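Local coordinates for peptide methionine sulfoxide reductase msrA/msrB (Neisseria gonorrhoeae, PDB 2H30), which carries an N-terminal thioredoxin-like domain that can pass electrons from DsbD to the downstream methionine sulfoxide reductase domains, at residues T15-D27 against V105-L117. The protein carries 2 engineered substitutions. Residues are numbered along the deposited sequence; the frame is centred on the assembly and turned at random.
Sequences TVPHTMSTMKTAD and VVTDNGGTIAQNL. Engineered in segment 15-27: Met20 (natural residue Leu), Met23 (natural residue Leu).
Ile113 is touched by Val16, Thr19, Met20 and Met23. Its CD1 sits 3.5 Å from CE of selenomethionine Met20, a tight carbon pair, and the two side chains cross at about a right angle; the bend at chi3 of Met20 (-63°) carries CE there. Thr19 lays its methyl CG2 alongside Ile113 CG1, and Val16 closes the group, CG1 facing Ile113 CG2 and CG2 facing Leu117 CD2. Met23, like Met20 an engineered selenomethionine in place of leucine, runs extended beyond CG past Val106 to the Asp108 carboxylate: SE is 3.9 Å from Val106 CG1, and CE lies 3.4 Å from Asp108 OD1 and also touches Ile113 CD1 at 3.8 Å.

In this thioredoxin-type fold, the short, weakly bonded strand 24-25 lies at one edge of the sheet, antiparallel to 105-107, and helix 16-20 runs roughly antiparallel to helix 112-116. Thr107 N gives Lys24 O a nearly straight bond in the carbonyl plane (3.0 Å, 177°), and Ala26 N reaches Val105 O at 2.8 Å but more bent. Two waters extend the pairing, one linking Lys24 N to Thr107 O, the other Thr25 O to Thr107 OG1.

The same Asp108 carboxylate also holds the start of helix 112-116: OD2 takes Ile113 N through its syn lone pair at 2.8 Å, while Thr112 N comes to OD1 from above the carboxylate plane. Behind this first shell, Val16 and Met20 rest on Ile43 of strand 41-45, Ile113 and Leu117 on Phe45, and Val106 on Val77 of strand 73-78.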
loop_
_atom_site.group_PDB
_atom_site.type_symbol
_atom_site.label_atom_id
_atom_site.label_comp_id
_atom_site.label_asym_id
_atom_site.label_seq_id
_atom_site.Cartn_x
_atom_site.Cartn_y
_atom_site.Cartn_z
ATOM N N THR A 15 -5.693 12.841 -8.771
ATOM C CA THR A 15 -5.513 12.336 -7.396
ATOM C C THR A 15 -4.980 10.903 -7.461
ATOM O O THR A 15 -5.115 10.205 -8.494
ATOM C CB THR A 15 -6.839 12.262 -6.640
ATOM O OG1 THR A 15 -7.758 11.359 -7.304
ATOM C CG2 THR A 15 -7.465 13.671 -6.441
ATOM N N VAL A 16 -4.437 10.425 -6.347
ATOM C CA VAL A 16 -4.022 9.034 -6.306
ATOM C C VAL A 16 -5.132 8.048 -6.660
ATOM O O VAL A 16 -4.907 7.167 -7.475
ATOM C CB VAL A 16 -3.326 8.659 -4.933
ATOM C CG1 VAL A 16 -3.042 7.194 -4.855
ATOM C CG2 VAL A 16 -2.041 9.444 -4.789
ATOM N N PRO A 17 -6.330 8.160 -6.046
ATOM C CA PRO A 17 -7.389 7.207 -6.471
ATOM C C PRO A 17 -7.752 7.299 -7.947
ATOM O O PRO A 17 -8.040 6.261 -8.554
ATOM C CB PRO A 17 -8.592 7.533 -5.570
ATOM C CG PRO A 17 -8.050 8.368 -4.435
ATOM C CD PRO A 17 -6.777 9.031 -4.938
ATOM N N HIS A 18 -7.718 8.500 -8.533
ATOM C CA HIS A 18 -8.034 8.602 -9.956
ATOM C C HIS A 18 -6.984 7.855 -10.762
ATOM O O HIS A 18 -7.310 7.051 -11.649
ATOM C CB HIS A 18 -8.167 10.063 -10.427
ATOM C CG HIS A 18 -8.627 10.160 -11.848
ATOM N ND1 HIS A 18 -9.926 9.880 -12.229
ATOM C CD2 HIS A 18 -7.942 10.410 -12.990
ATOM C CE1 HIS A 18 -10.027 9.998 -13.545
ATOM N NE2 HIS A 18 -8.840 10.325 -14.028
ATOM N N THR A 19 -5.716 8.045 -10.418
ATOM C CA THR A 19 -4.638 7.362 -11.102
ATOM C C THR A 19 -4.744 5.839 -10.939
ATOM O O THR A 19 -4.463 5.055 -11.838
ATOM C CB THR A 19 -3.296 7.860 -10.532
ATOM O OG1 THR A 19 -3.185 9.266 -10.779
ATOM C CG2 THR A 19 -2.099 7.120 -11.153
HETATM N N MSE A 20 -5.128 5.429 -9.749
HETATM C CA MSE A 20 -5.140 4.006 -9.460
HETATM C C MSE A 20 -6.310 3.337 -10.134
HETATM O O MSE A 20 -6.310 2.140 -10.393
HETATM C CB MSE A 20 -5.147 3.799 -7.966
HETATM C CG MSE A 20 -4.849 2.415 -7.547
HETATM SE SE MSE A 20 -4.821 2.623 -5.654
HETATM C CE MSE A 20 -3.367 3.799 -5.431
ATOM N N SER A 21 -7.321 4.121 -10.465
ATOM C CA SER A 21 -8.532 3.537 -11.065
ATOM C C SER A 21 -8.334 3.070 -12.569
ATOM O O SER A 21 -9.172 2.378 -13.191
ATOM C CB SER A 21 -9.763 4.404 -10.679
ATOM O OG SER A 21 -10.008 4.340 -9.227
ATOM N N THR A 22 -7.138 3.318 -13.117
ATOM C CA THR A 22 -6.772 2.790 -14.400
ATOM C C THR A 22 -5.882 1.539 -14.241
ATOM O O THR A 22 -5.346 0.980 -15.213
ATOM C CB THR A 22 -6.039 3.905 -15.215
ATOM O OG1 THR A 22 -4.700 4.003 -14.754
ATOM C CG2 THR A 22 -6.710 5.263 -14.938
HETATM N N MSE A 23 -5.735 1.060 -12.993
HETATM C CA MSE A 23 -4.750 0.011 -12.730
HETATM C C MSE A 23 -5.408 -1.298 -12.331
HETATM O O MSE A 23 -6.574 -1.312 -11.886
HETATM C CB MSE A 23 -3.799 0.455 -11.601
HETATM C CG MSE A 23 -2.946 1.611 -12.077
HETATM SE SE MSE A 23 -1.796 2.156 -10.553
HETATM C CE MSE A 23 -1.112 3.724 -11.447
ATOM N N LYS A 24 -4.655 -2.395 -12.505
ATOM C CA LYS A 24 -5.157 -3.694 -12.075
ATOM C C LYS A 24 -4.426 -4.133 -10.836
ATOM O O LYS A 24 -3.392 -3.540 -10.486
ATOM C CB LYS A 24 -4.823 -4.738 -13.126
ATOM C CG LYS A 24 -5.515 -4.485 -14.485
ATOM C CD LYS A 24 -5.098 -5.567 -15.450
ATOM C CE LYS A 24 -5.908 -5.360 -16.742
ATOM N NZ LYS A 24 -5.747 -6.538 -17.639
ATOM N N THR A 25 -4.993 -5.142 -10.193
ATOM C CA THR A 25 -4.258 -5.818 -9.118
ATOM C C THR A 25 -3.419 -6.961 -9.667
ATOM O O THR A 25 -3.463 -7.274 -10.872
ATOM C CB THR A 25 -5.188 -6.362 -8.096
ATOM O OG1 THR A 25 -5.965 -7.444 -8.649
ATOM C CG2 THR A 25 -6.029 -5.206 -7.480
ATOM N N ALA A 26 -2.694 -7.622 -8.779
ATOM C CA ALA A 26 -1.832 -8.706 -9.217
ATOM C C ALA A 26 -2.627 -9.896 -9.755
ATOM O O ALA A 26 -2.037 -10.791 -10.447
ATOM C CB ALA A 26 -0.910 -9.137 -8.041
ATOM N N ASP A 27 -3.910 -9.992 -9.411
ATOM C CA ASP A 27 -4.793 -11.066 -9.948
ATOM C C ASP A 27 -5.625 -10.608 -11.135
ATOM O O ASP A 27 -6.526 -11.349 -11.556
ATOM C CB ASP A 27 -5.651 -11.771 -8.883
ATOM C CG ASP A 27 -6.714 -10.853 -8.231
ATOM O OD1 ASP A 27 -7.255 -9.946 -8.889
ATOM O OD2 ASP A 27 -7.079 -11.072 -7.055
ATOM N N VAL A 105 -3.020 -6.239 -3.838
ATOM C CA VAL A 105 -1.770 -5.807 -4.397
ATOM C C VAL A 105 -2.039 -5.115 -5.721
ATOM O O VAL A 105 -2.220 -5.817 -6.756
ATOM C CB VAL A 105 -0.753 -6.943 -4.580
ATOM C CG1 VAL A 105 0.527 -6.354 -5.168
ATOM C CG2 VAL A 105 -0.470 -7.669 -3.211
ATOM N N VAL A 106 -1.981 -3.792 -5.723
ATOM C CA VAL A 106 -2.119 -3.054 -6.993
ATOM C C VAL A 106 -0.784 -3.139 -7.700
ATOM O O VAL A 106 0.264 -2.975 -7.091
ATOM C CB VAL A 106 -2.469 -1.608 -6.695
ATOM C CG1 VAL A 106 -2.416 -0.702 -7.992
ATOM C CG2 VAL A 106 -3.804 -1.499 -6.016
ATOM N N THR A 107 -0.804 -3.314 -9.023
ATOM C CA THR A 107 0.412 -3.361 -9.806
ATOM C C THR A 107 0.485 -2.071 -10.633
ATOM O O THR A 107 -0.352 -1.859 -11.544
ATOM C CB THR A 107 0.491 -4.639 -10.668
ATOM O OG1 THR A 107 -0.701 -4.830 -11.460
ATOM C CG2 THR A 107 0.695 -5.836 -9.811
ATOM N N ASP A 108 1.444 -1.230 -10.320
ATOM C CA ASP A 108 1.596 0.087 -10.966
ATOM C C ASP A 108 2.801 -0.023 -11.885
ATOM O O ASP A 108 3.930 0.171 -11.484
ATOM C CB ASP A 108 1.860 1.130 -9.882
ATOM C CG ASP A 108 1.963 2.547 -10.412
ATOM O OD1 ASP A 108 2.120 2.733 -11.656
ATOM O OD2 ASP A 108 1.915 3.469 -9.569
ATOM N N ASN A 109 2.524 -0.339 -13.172
ATOM C CA ASN A 109 3.626 -0.574 -14.096
ATOM C C ASN A 109 4.404 0.718 -14.262
ATOM O O ASN A 109 3.788 1.760 -14.638
ATOM C CB ASN A 109 3.026 -1.062 -15.427
ATOM C CG ASN A 109 4.097 -1.581 -16.407
ATOM O OD1 ASN A 109 3.807 -1.753 -17.604
ATOM N ND2 ASN A 109 5.301 -1.814 -15.937
ATOM N N GLY A 110 5.704 0.681 -13.953
ATOM C CA GLY A 110 6.572 1.869 -14.008
ATOM C C GLY A 110 6.531 2.790 -12.794
ATOM O O GLY A 110 7.267 3.782 -12.692
ATOM N N GLY A 111 5.701 2.433 -11.813
ATOM C CA GLY A 111 5.751 3.192 -10.556
ATOM C C GLY A 111 5.258 4.641 -10.642
ATOM O O GLY A 111 5.859 5.538 -10.035
ATOM N N THR A 112 4.152 4.850 -11.365
ATOM C CA THR A 112 3.603 6.211 -11.501
ATOM C C THR A 112 3.292 6.863 -10.151
ATOM O O THR A 112 3.717 7.983 -9.860
ATOM C CB THR A 112 2.331 6.168 -12.306
ATOM O OG1 THR A 112 2.724 5.791 -13.647
ATOM C CG2 THR A 112 1.706 7.566 -12.362
ATOM N N ILE A 113 2.616 6.115 -9.279
ATOM C CA ILE A 113 2.164 6.743 -8.034
ATOM C C ILE A 113 3.376 6.956 -7.124
ATOM O O ILE A 113 3.529 8.024 -6.523
ATOM C CB ILE A 113 1.143 5.866 -7.345
ATOM C CG1 ILE A 113 -0.069 5.696 -8.263
ATOM C CG2 ILE A 113 0.842 6.425 -5.906
ATOM C CD1 ILE A 113 -0.970 4.664 -7.794
ATOM N N ALA A 114 4.271 5.961 -7.050
ATOM C CA ALA A 114 5.452 6.124 -6.239
ATOM C C ALA A 114 6.262 7.362 -6.685
ATOM O O ALA A 114 6.743 8.138 -5.880
ATOM C CB ALA A 114 6.310 4.818 -6.282
ATOM N N GLN A 115 6.421 7.523 -7.997
ATOM C CA GLN A 115 7.125 8.703 -8.494
ATOM C C GLN A 115 6.382 10.000 -8.133
ATOM O O GLN A 115 7.031 10.953 -7.683
ATOM C CB GLN A 115 7.296 8.601 -10.009
ATOM C CG GLN A 115 8.304 7.532 -10.363
ATOM C CD GLN A 115 8.471 7.463 -11.852
ATOM O OE1 GLN A 115 8.855 8.456 -12.468
ATOM N NE2 GLN A 115 8.100 6.353 -12.452
ATOM N N ASN A 116 5.061 10.043 -8.313
ATOM C CA ASN A 116 4.258 11.221 -7.927
ATOM C C ASN A 116 4.402 11.568 -6.457
ATOM O O ASN A 116 4.359 12.713 -6.072
ATOM C CB ASN A 116 2.772 11.017 -8.251
ATOM C CG ASN A 116 2.480 10.933 -9.734
ATOM O OD1 ASN A 116 1.391 10.462 -10.123
ATOM N ND2 ASN A 116 3.423 11.346 -10.557
ATOM N N LEU A 117 4.510 10.531 -5.614
ATOM C CA LEU A 117 4.618 10.745 -4.193
ATOM C C LEU A 117 6.048 10.850 -3.690
ATOM O O LEU A 117 6.257 11.008 -2.475
ATOM C CB LEU A 117 3.827 9.651 -3.432
ATOM C CG LEU A 117 2.351 9.536 -3.762
ATOM C CD1 LEU A 117 1.658 8.533 -2.783
ATOM C CD2 LEU A 117 1.648 10.805 -3.725
HETATM O O HOH W 1 -0.693 9.698 -8.553
HETATM O O HOH W 2 -2.049 -2.055 -13.491
HETATM O O HOH W 3 -1.771 -7.091 -13.073
#